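Local structure of endoglucanase A (Clostridium acetobutylicum, 3IK2) at residues V201-K213 against N258-D272. The protein probably hydrolyses internal beta-1,4-glucosidic bonds of cellulose and related glucans, as a glycoside hydrolase family 44 endoglucanase. Numbering follows the deposited sequence.
Sequences VLDKDTQLAQVVK and NMKKNSDAAGKRLLD
The carboxylate of Asp272 takes Lys213 NZ on the syn lone pair of OD2, a 2.7 Å salt bridge joining helix 198-215 to the chain that leads into strand 273-278; the same oxygen accepts Thr221 N, the ammonium also reaches Ala219 O, and a water joins it to Arg269 O. At the edge of the Arg269 guanidinium, in its plane, lies Leu271 O, with NH1 3.0 Å away, while Thr346 and Pro344 take further N-H groups. The Thr206 hydroxyl OG1 lies 2.8 Å from Asn262 OD1 and 2.7 Å from Leu202 O, with one proton to serve either, and Leu202 CD1 packs 3.4 Å from that same OD1. Thr206, Leu202 and Asn262 thus illustrate how consecutive outer helices of a (beta/alpha)8 barrel, here 198-215 and 251-266, flanking strand 220-226 in chain order, pack together, their short axes crossing at -39°. A Schellman motif with Gly267 at C-prime ends the second helix, after which the chain runs alongside helix 198-215, where Ala209 CB meets Leu270 O at a tight 3.1 Å. Leu270 then lays CD2 3.7 Å from Gln210 CG. Deeper in, the doubly bent Met259 brings SD to 3.9 Å from Leu202 CD1. Toward solvent, a water links Lys268 NZ to Lys213 O.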
ATOM      1  N   VAL A 201      -6.407 -20.748   3.115  1.00  9.01           N
ATOM      2  CA  VAL A 201      -5.961 -19.516   2.443  1.00  8.55           C
ATOM      3  C   VAL A 201      -5.187 -19.786   1.133  1.00  8.83           C
ATOM      4  O   VAL A 201      -5.418 -19.118   0.110  1.00  8.76           O
ATOM      5  CB  VAL A 201      -5.164 -18.552   3.378  1.00  7.48           C
ATOM      6  CG1 VAL A 201      -3.775 -19.025   3.637  1.00  5.25           C
ATOM      7  CG2 VAL A 201      -5.110 -17.145   2.770  1.00  8.01           C
ATOM      8  N   LEU A 202      -4.262 -20.743   1.189  1.00  8.90           N
ATOM      9  CA  LEU A 202      -3.484 -21.166   0.033  1.00  9.31           C
ATOM     10  C   LEU A 202      -4.425 -21.595  -1.114  1.00  9.31           C
ATOM     11  O   LEU A 202      -4.280 -21.154  -2.244  1.00  8.30           O
ATOM     12  CB  LEU A 202      -2.569 -22.335   0.438  1.00  8.71           C
ATOM     13  CG  LEU A 202      -1.806 -23.074  -0.662  1.00  9.80           C
ATOM     14  CD1 LEU A 202      -0.847 -22.123  -1.427  1.00  9.53           C
ATOM     15  CD2 LEU A 202      -1.053 -24.296  -0.101  1.00  9.22           C
ATOM     16  N   ASP A 203      -5.388 -22.454  -0.778  1.00 10.03           N
ATOM     17  CA  ASP A 203      -6.328 -23.031  -1.745  1.00 10.80           C
ATOM     18  C   ASP A 203      -7.238 -21.969  -2.360  1.00  9.27           C
ATOM     19  O   ASP A 203      -7.396 -21.911  -3.581  1.00  8.93           O
ATOM     20  CB  ASP A 203      -7.156 -24.133  -1.064  1.00 11.31           C
ATOM     21  CG  ASP A 203      -8.324 -24.594  -1.909  1.00 15.03           C
ATOM     22  OD1 ASP A 203      -9.476 -24.487  -1.442  1.00 22.80           O
ATOM     23  OD2 ASP A 203      -8.102 -25.063  -3.047  1.00 22.03           O
ATOM     24  N   LYS A 204      -7.809 -21.123  -1.513  1.00  7.96           N
ATOM     25  CA  LYS A 204      -8.684 -20.044  -1.982  1.00  7.36           C
ATOM     26  C   LYS A 204      -7.933 -19.002  -2.791  1.00  6.95           C
ATOM     27  O   LYS A 204      -8.390 -18.588  -3.849  1.00  7.42           O
ATOM     28  CB  LYS A 204      -9.395 -19.394  -0.802  1.00  7.31           C
ATOM     29  CG  LYS A 204     -10.695 -20.105  -0.434  1.00  7.15           C
ATOM     30  CD  LYS A 204     -11.226 -19.576   0.876  1.00 11.50           C
ATOM     31  CE  LYS A 204     -12.652 -20.084   1.126  1.00 14.06           C
ATOM     32  NZ  LYS A 204     -13.198 -19.479   2.365  1.00 14.86           N
ATOM     33  N   ASP A 205      -6.758 -18.597  -2.314  1.00  6.86           N
ATOM     34  CA  ASP A 205      -5.904 -17.717  -3.097  1.00  6.18           C
ATOM     35  C   ASP A 205      -5.556 -18.334  -4.431  1.00  6.41           C
ATOM     36  O   ASP A 205      -5.496 -17.635  -5.442  1.00  7.43           O
ATOM     37  CB  ASP A 205      -4.622 -17.352  -2.337  1.00  5.83           C
ATOM     38  CG  ASP A 205      -4.842 -16.239  -1.366  1.00  5.75           C
ATOM     39  OD1 ASP A 205      -6.023 -15.981  -1.033  1.00  4.99           O
ATOM     40  OD2 ASP A 205      -3.850 -15.633  -0.921  1.00  5.80           O
ATOM     41  N   THR A 206      -5.321 -19.639  -4.448  1.00  5.93           N
ATOM     42  CA  THR A 206      -4.872 -20.284  -5.669  1.00  6.14           C
ATOM     43  C   THR A 206      -6.002 -20.336  -6.708  1.00  6.99           C
ATOM     44  O   THR A 206      -5.805 -19.984  -7.851  1.00  7.37           O
ATOM     45  CB  THR A 206      -4.272 -21.709  -5.384  1.00  6.26           C
ATOM     46  OG1 THR A 206      -3.057 -21.575  -4.623  1.00  5.28           O
ATOM     47  CG2 THR A 206      -3.959 -22.409  -6.675  1.00  3.93           C
ATOM     48  N   GLN A 207      -7.178 -20.775  -6.278  1.00  7.83           N
ATOM     49  CA  GLN A 207      -8.339 -20.893  -7.130  1.00  9.83           C
ATOM     50  C   GLN A 207      -8.848 -19.529  -7.590  1.00  8.37           C
ATOM     51  O   GLN A 207      -9.207 -19.370  -8.735  1.00  8.10           O
ATOM     52  CB  GLN A 207      -9.445 -21.643  -6.395  1.00  9.40           C
ATOM     53  CG  GLN A 207      -9.089 -23.082  -6.031  1.00 13.43           C
ATOM     54  CD  GLN A 207     -10.277 -23.822  -5.418  1.00 15.24           C
ATOM     55  OE1 GLN A 207     -11.385 -23.260  -5.270  1.00 22.19           O
ATOM     56  NE2 GLN A 207     -10.061 -25.089  -5.058  1.00 21.39           N
ATOM     57  N   LEU A 208      -8.858 -18.546  -6.691  1.00  8.38           N
ATOM     58  CA  LEU A 208      -9.248 -17.186  -7.075  1.00  7.40           C
ATOM     59  C   LEU A 208      -8.223 -16.561  -8.027  1.00  7.46           C
ATOM     60  O   LEU A 208      -8.591 -15.918  -9.004  1.00  7.66           O
ATOM     61  CB  LEU A 208      -9.487 -16.310  -5.844  1.00  6.79           C
ATOM     62  CG  LEU A 208     -10.168 -14.945  -6.032  1.00  8.61           C
ATOM     63  CD1 LEU A 208     -11.431 -15.044  -6.951  1.00  5.96           C
ATOM     64  CD2 LEU A 208     -10.511 -14.248  -4.659  1.00  6.49           C
ATOM     65  N   ALA A 209      -6.933 -16.760  -7.772  1.00  7.55           N
ATOM     66  CA  ALA A 209      -5.935 -16.291  -8.740  1.00  7.92           C
ATOM     67  C   ALA A 209      -6.104 -16.968 -10.107  1.00  8.33           C
ATOM     68  O   ALA A 209      -5.918 -16.329 -11.132  1.00  8.87           O
ATOM     69  CB  ALA A 209      -4.502 -16.465  -8.192  1.00  7.92           C
ATOM     70  N   GLN A 210      -6.483 -18.251 -10.142  1.00  8.82           N
ATOM     71  CA  GLN A 210      -6.761 -18.910 -11.432  1.00  9.25           C
ATOM     72  C   GLN A 210      -7.951 -18.313 -12.214  1.00  9.34           C
ATOM     73  O   GLN A 210      -7.925 -18.240 -13.441  1.00  8.78           O
ATOM     74  CB  GLN A 210      -6.934 -20.423 -11.266  1.00  9.88           C
ATOM     75  CG  GLN A 210      -5.650 -21.134 -10.853  1.00 12.77           C
ATOM     76  CD  GLN A 210      -5.328 -22.342 -11.721  1.00 18.58           C
ATOM     77  OE1 GLN A 210      -5.357 -23.462 -11.234  1.00 21.72           O
ATOM     78  NE2 GLN A 210      -5.027 -22.120 -13.026  1.00 20.92           N
ATOM     79  N   VAL A 211      -8.994 -17.882 -11.507  1.00  9.55           N
ATOM     80  CA  VAL A 211     -10.106 -17.158 -12.146  1.00  8.81           C
ATOM     81  C   VAL A 211      -9.639 -15.859 -12.835  1.00  8.86           C
ATOM     82  O   VAL A 211     -10.002 -15.587 -13.984  1.00  8.75           O
ATOM     83  CB  VAL A 211     -11.205 -16.849 -11.110  1.00  9.40           C
ATOM     84  CG1 VAL A 211     -12.150 -15.759 -11.604  1.00  6.80           C
ATOM     85  CG2 VAL A 211     -11.950 -18.152 -10.739  1.00  6.92           C
ATOM     86  N   VAL A 212      -8.835 -15.071 -12.124  1.00  8.04           N
ATOM     87  CA  VAL A 212      -8.313 -13.824 -12.653  1.00  8.54           C
ATOM     88  C   VAL A 212      -7.537 -14.057 -13.956  1.00  8.74           C
ATOM     89  O   VAL A 212      -7.751 -13.358 -14.955  1.00  7.79           O
ATOM     90  CB  VAL A 212      -7.418 -13.047 -11.603  1.00  8.61           C
ATOM     91  CG1 VAL A 212      -6.657 -11.846 -12.267  1.00  5.80           C
ATOM     92  CG2 VAL A 212      -8.258 -12.559 -10.419  1.00  7.96           C
ATOM     93  N   LYS A 213      -6.638 -15.034 -13.918  1.00  9.26           N
ATOM     94  CA  LYS A 213      -5.773 -15.340 -15.058  1.00 10.30           C
ATOM     95  C   LYS A 213      -6.552 -15.870 -16.207  1.00 11.23           C
ATOM     96  O   LYS A 213      -6.217 -15.578 -17.341  1.00 13.03           O
ATOM     97  CB  LYS A 213      -4.665 -16.341 -14.688  1.00 10.32           C
ATOM     98  CG  LYS A 213      -3.708 -15.866 -13.604  1.00  9.07           C
ATOM     99  CD  LYS A 213      -3.054 -14.538 -13.943  1.00  9.01           C
ATOM    100  CE  LYS A 213      -2.192 -14.048 -12.772  1.00  3.91           C
ATOM    101  NZ  LYS A 213      -1.246 -13.045 -13.288  1.00  6.23           N
ATOM    102  N   ASN A 258       4.430 -22.382  -1.649  1.00  9.73           N
ATOM    103  CA  ASN A 258       3.280 -23.125  -2.171  1.00  9.64           C
ATOM    104  C   ASN A 258       2.601 -22.471  -3.381  1.00  9.15           C
ATOM    105  O   ASN A 258       2.116 -23.163  -4.282  1.00  9.33           O
ATOM    106  CB  ASN A 258       2.309 -23.447  -1.039  1.00  9.90           C
ATOM    107  CG  ASN A 258       2.759 -24.686  -0.235  1.00 11.36           C
ATOM    108  OD1 ASN A 258       2.539 -25.821  -0.666  1.00 13.14           O
ATOM    109  ND2 ASN A 258       3.381 -24.463   0.928  1.00  8.43           N
ATOM    110  N   MET A 259       2.628 -21.141  -3.428  1.00  7.86           N
ATOM    111  CA  MET A 259       2.128 -20.425  -4.590  1.00  7.85           C
ATOM    112  C   MET A 259       3.042 -20.654  -5.781  1.00  7.42           C
ATOM    113  O   MET A 259       2.591 -20.702  -6.898  1.00  6.28           O
ATOM    114  CB  MET A 259       2.000 -18.917  -4.309  1.00  6.57           C
ATOM    115  CG  MET A 259       0.876 -18.574  -3.346  1.00  7.87           C
ATOM    116  SD  MET A 259      -0.765 -19.098  -3.859  1.00  9.00           S
ATOM    117  CE  MET A 259      -1.050 -18.229  -5.422  1.00  9.39           C
ATOM    118  N   LYS A 260       4.337 -20.749  -5.517  1.00  8.74           N
ATOM    119  CA  LYS A 260       5.295 -21.107  -6.530  1.00  9.84           C
ATOM    120  C   LYS A 260       4.981 -22.514  -7.056  1.00 10.36           C
ATOM    121  O   LYS A 260       4.814 -22.701  -8.253  1.00  9.73           O
ATOM    122  CB  LYS A 260       6.697 -21.041  -5.916  1.00 10.33           C
ATOM    123  CG  LYS A 260       7.814 -20.748  -6.892  1.00 12.23           C
ATOM    124  CD  LYS A 260       8.420 -21.993  -7.423  1.00 15.77           C
ATOM    125  CE  LYS A 260       9.450 -21.680  -8.491  1.00 17.38           C
ATOM    126  NZ  LYS A 260      10.016 -22.966  -8.981  1.00 19.25           N
ATOM    127  N   LYS A 261       4.885 -23.487  -6.146  1.00 11.04           N
ATOM    128  CA  LYS A 261       4.548 -24.883  -6.492  1.00 12.28           C
ATOM    129  C   LYS A 261       3.211 -24.965  -7.267  1.00 10.93           C
ATOM    130  O   LYS A 261       3.126 -25.639  -8.301  1.00  9.98           O
ATOM    131  CB  LYS A 261       4.554 -25.746  -5.213  1.00 12.22           C
ATOM    132  CG  LYS A 261       3.915 -27.150  -5.304  1.00 15.93           C
ATOM    133  CD  LYS A 261       4.057 -27.903  -3.941  1.00 15.58           C
ATOM    134  CE  LYS A 261       3.360 -29.278  -3.861  1.00 18.86           C
ATOM    135  NZ  LYS A 261       1.884 -29.254  -3.558  1.00 24.19           N
ATOM    136  N   ASN A 262       2.201 -24.237  -6.780  1.00  9.97           N
ATOM    137  CA  ASN A 262       0.885 -24.145  -7.427  1.00  9.40           C
ATOM    138  C   ASN A 262       0.929 -23.461  -8.786  1.00  9.02           C
ATOM    139  O   ASN A 262       0.252 -23.884  -9.719  1.00  9.58           O
ATOM    140  CB  ASN A 262      -0.140 -23.419  -6.537  1.00  8.79           C
ATOM    141  CG  ASN A 262      -0.543 -24.224  -5.299  1.00  9.37           C
ATOM    142  OD1 ASN A 262      -1.283 -23.715  -4.429  1.00 11.82           O
ATOM    143  ND2 ASN A 262      -0.053 -25.456  -5.193  1.00  2.73           N
ATOM    144  N   SER A 263       1.727 -22.407  -8.894  1.00  8.22           N
ATOM    145  CA  SER A 263       1.946 -21.737 -10.170  1.00  8.64           C
ATOM    146  C   SER A 263       2.667 -22.649 -11.169  1.00  8.71           C
ATOM    147  O   SER A 263       2.270 -22.727 -12.325  1.00  9.27           O
ATOM    148  CB  SER A 263       2.739 -20.429  -9.988  1.00  7.20           C
ATOM    149  OG  SER A 263       2.054 -19.537  -9.139  1.00  7.88           O
ATOM    150  N   ASP A 264       3.744 -23.313 -10.744  1.00  9.89           N
ATOM    151  CA  ASP A 264       4.421 -24.291 -11.627  1.00 10.89           C
ATOM    152  C   ASP A 264       3.492 -25.387 -12.124  1.00 11.41           C
ATOM    153  O   ASP A 264       3.579 -25.774 -13.279  1.00 13.19           O
ATOM    154  CB  ASP A 264       5.627 -24.928 -10.938  1.00 11.17           C
ATOM    155  CG  ASP A 264       6.749 -23.936 -10.721  1.00 11.10           C
ATOM    156  OD1 ASP A 264       6.707 -22.863 -11.344  1.00 10.35           O
ATOM    157  OD2 ASP A 264       7.654 -24.220  -9.914  1.00 14.38           O
ATOM    158  N   ALA A 265       2.618 -25.879 -11.248  1.00 11.94           N
ATOM    159  CA  ALA A 265       1.631 -26.915 -11.580  1.00 12.27           C
ATOM    160  C   ALA A 265       0.599 -26.419 -12.599  1.00 12.90           C
ATOM    161  O   ALA A 265       0.192 -27.177 -13.460  1.00 13.01           O
ATOM    162  CB  ALA A 265       0.914 -27.410 -10.310  1.00 11.56           C
ATOM    163  N   ALA A 266       0.184 -25.151 -12.477  1.00 13.12           N
ATOM    164  CA  ALA A 266      -0.821 -24.548 -13.356  1.00 12.86           C
ATOM    165  C   ALA A 266      -0.222 -24.055 -14.684  1.00 12.75           C
ATOM    166  O   ALA A 266      -0.964 -23.734 -15.634  1.00 13.50           O
ATOM    167  CB  ALA A 266      -1.479 -23.405 -12.655  1.00 13.41           C
ATOM    168  N   GLY A 267       1.103 -23.969 -14.728  1.00 11.69           N
ATOM    169  CA  GLY A 267       1.823 -23.556 -15.909  1.00 10.68           C
ATOM    170  C   GLY A 267       1.898 -22.060 -16.110  1.00 11.00           C
ATOM    171  O   GLY A 267       2.208 -21.614 -17.219  1.00 11.64           O
ATOM    172  N   LYS A 268       1.610 -21.274 -15.064  1.00  9.93           N
ATOM    173  CA  LYS A 268       1.706 -19.809 -15.155  1.00  9.96           C
ATOM    174  C   LYS A 268       1.792 -19.205 -13.733  1.00  9.18           C
ATOM    175  O   LYS A 268       1.292 -19.788 -12.764  1.00  9.38           O
ATOM    176  CB  LYS A 268       0.480 -19.216 -15.905  1.00  9.43           C
ATOM    177  CG  LYS A 268      -0.802 -19.235 -15.048  1.00 11.47           C
ATOM    178  CD  LYS A 268      -2.117 -18.871 -15.777  1.00 11.43           C
ATOM    179  CE  LYS A 268      -2.702 -20.027 -16.567  1.00 18.34           C
ATOM    180  NZ  LYS A 268      -4.183 -19.766 -16.815  1.00 21.20           N
ATOM    181  N   ARG A 269       2.409 -18.033 -13.631  1.00  7.82           N
ATOM    182  CA  ARG A 269       2.417 -17.279 -12.395  1.00  7.65           C
ATOM    183  C   ARG A 269       0.991 -16.975 -11.877  1.00  7.52           C
ATOM    184  O   ARG A 269       0.181 -16.349 -12.554  1.00  7.32           O
ATOM    185  CB  ARG A 269       3.270 -16.009 -12.555  1.00  6.90           C
ATOM    186  CG  ARG A 269       3.248 -15.100 -11.365  1.00  5.64           C
ATOM    187  CD  ARG A 269       4.242 -13.940 -11.525  1.00  6.56           C
ATOM    188  NE  ARG A 269       5.646 -14.370 -11.445  1.00  6.93           N
ATOM    189  CZ  ARG A 269       6.348 -14.508 -10.326  1.00  5.67           C
ATOM    190  NH1 ARG A 269       5.806 -14.256  -9.131  1.00  4.92           N
ATOM    191  NH2 ARG A 269       7.603 -14.912 -10.400  1.00  6.05           N
ATOM    192  N   LEU A 270       0.708 -17.403 -10.655  1.00  8.03           N
ATOM    193  CA  LEU A 270      -0.607 -17.182 -10.091  1.00  8.76           C
ATOM    194  C   LEU A 270      -0.547 -16.107  -9.037  1.00  8.65           C
ATOM    195  O   LEU A 270      -1.573 -15.571  -8.643  1.00 10.09           O
ATOM    196  CB  LEU A 270      -1.210 -18.482  -9.530  1.00  8.56           C
ATOM    197  CG  LEU A 270      -1.530 -19.628 -10.493  1.00  8.75           C
ATOM    198  CD1 LEU A 270      -1.971 -20.849  -9.671  1.00  8.69           C
ATOM    199  CD2 LEU A 270      -2.607 -19.230 -11.550  1.00  9.19           C
ATOM    200  N   LEU A 271       0.652 -15.792  -8.573  1.00  8.89           N
ATOM    201  CA  LEU A 271       0.833 -14.714  -7.630  1.00  8.16           C
ATOM    202  C   LEU A 271       1.773 -13.715  -8.239  1.00  7.85           C
ATOM    203  O   LEU A 271       2.939 -14.027  -8.469  1.00  7.76           O
ATOM    204  CB  LEU A 271       1.417 -15.221  -6.286  1.00  8.33           C
ATOM    205  CG  LEU A 271       1.628 -14.156  -5.182  1.00  7.90           C
ATOM    206  CD1 LEU A 271       0.260 -13.752  -4.575  1.00  6.65           C
ATOM    207  CD2 LEU A 271       2.649 -14.567  -4.065  1.00  8.02           C
ATOM    208  N   ASP A 272       1.276 -12.501  -8.482  1.00  7.00           N
ATOM    209  CA  ASP A 272       2.150 -11.419  -8.946  1.00  6.18           C
ATOM    210  C   ASP A 272       2.759 -10.614  -7.805  1.00  5.98           C
ATOM    211  O   ASP A 272       3.931 -10.289  -7.851  1.00  5.43           O
ATOM    212  CB  ASP A 272       1.436 -10.504  -9.924  1.00  5.84           C
ATOM    213  CG  ASP A 272       1.066 -11.217 -11.180  1.00  7.67           C
ATOM    214  OD1 ASP A 272       1.968 -11.451 -12.018  1.00  8.29           O
ATOM    215  OD2 ASP A 272      -0.117 -11.599 -11.311  1.00  7.45           O
TER
HETATM  216  O   HOH W   1      -6.358 -19.695 -14.823  1.00 16.59           O
HETATM  217  O   HOH W   2      -4.460 -23.084 -15.788  1.00 30.18           O
HETATM  218  O   HOH W   3       0.360 -14.786 -14.776  1.00 10.29           O
HETATM  219  O   HOH W   4      -3.942 -17.375 -18.487  1.00 34.60           O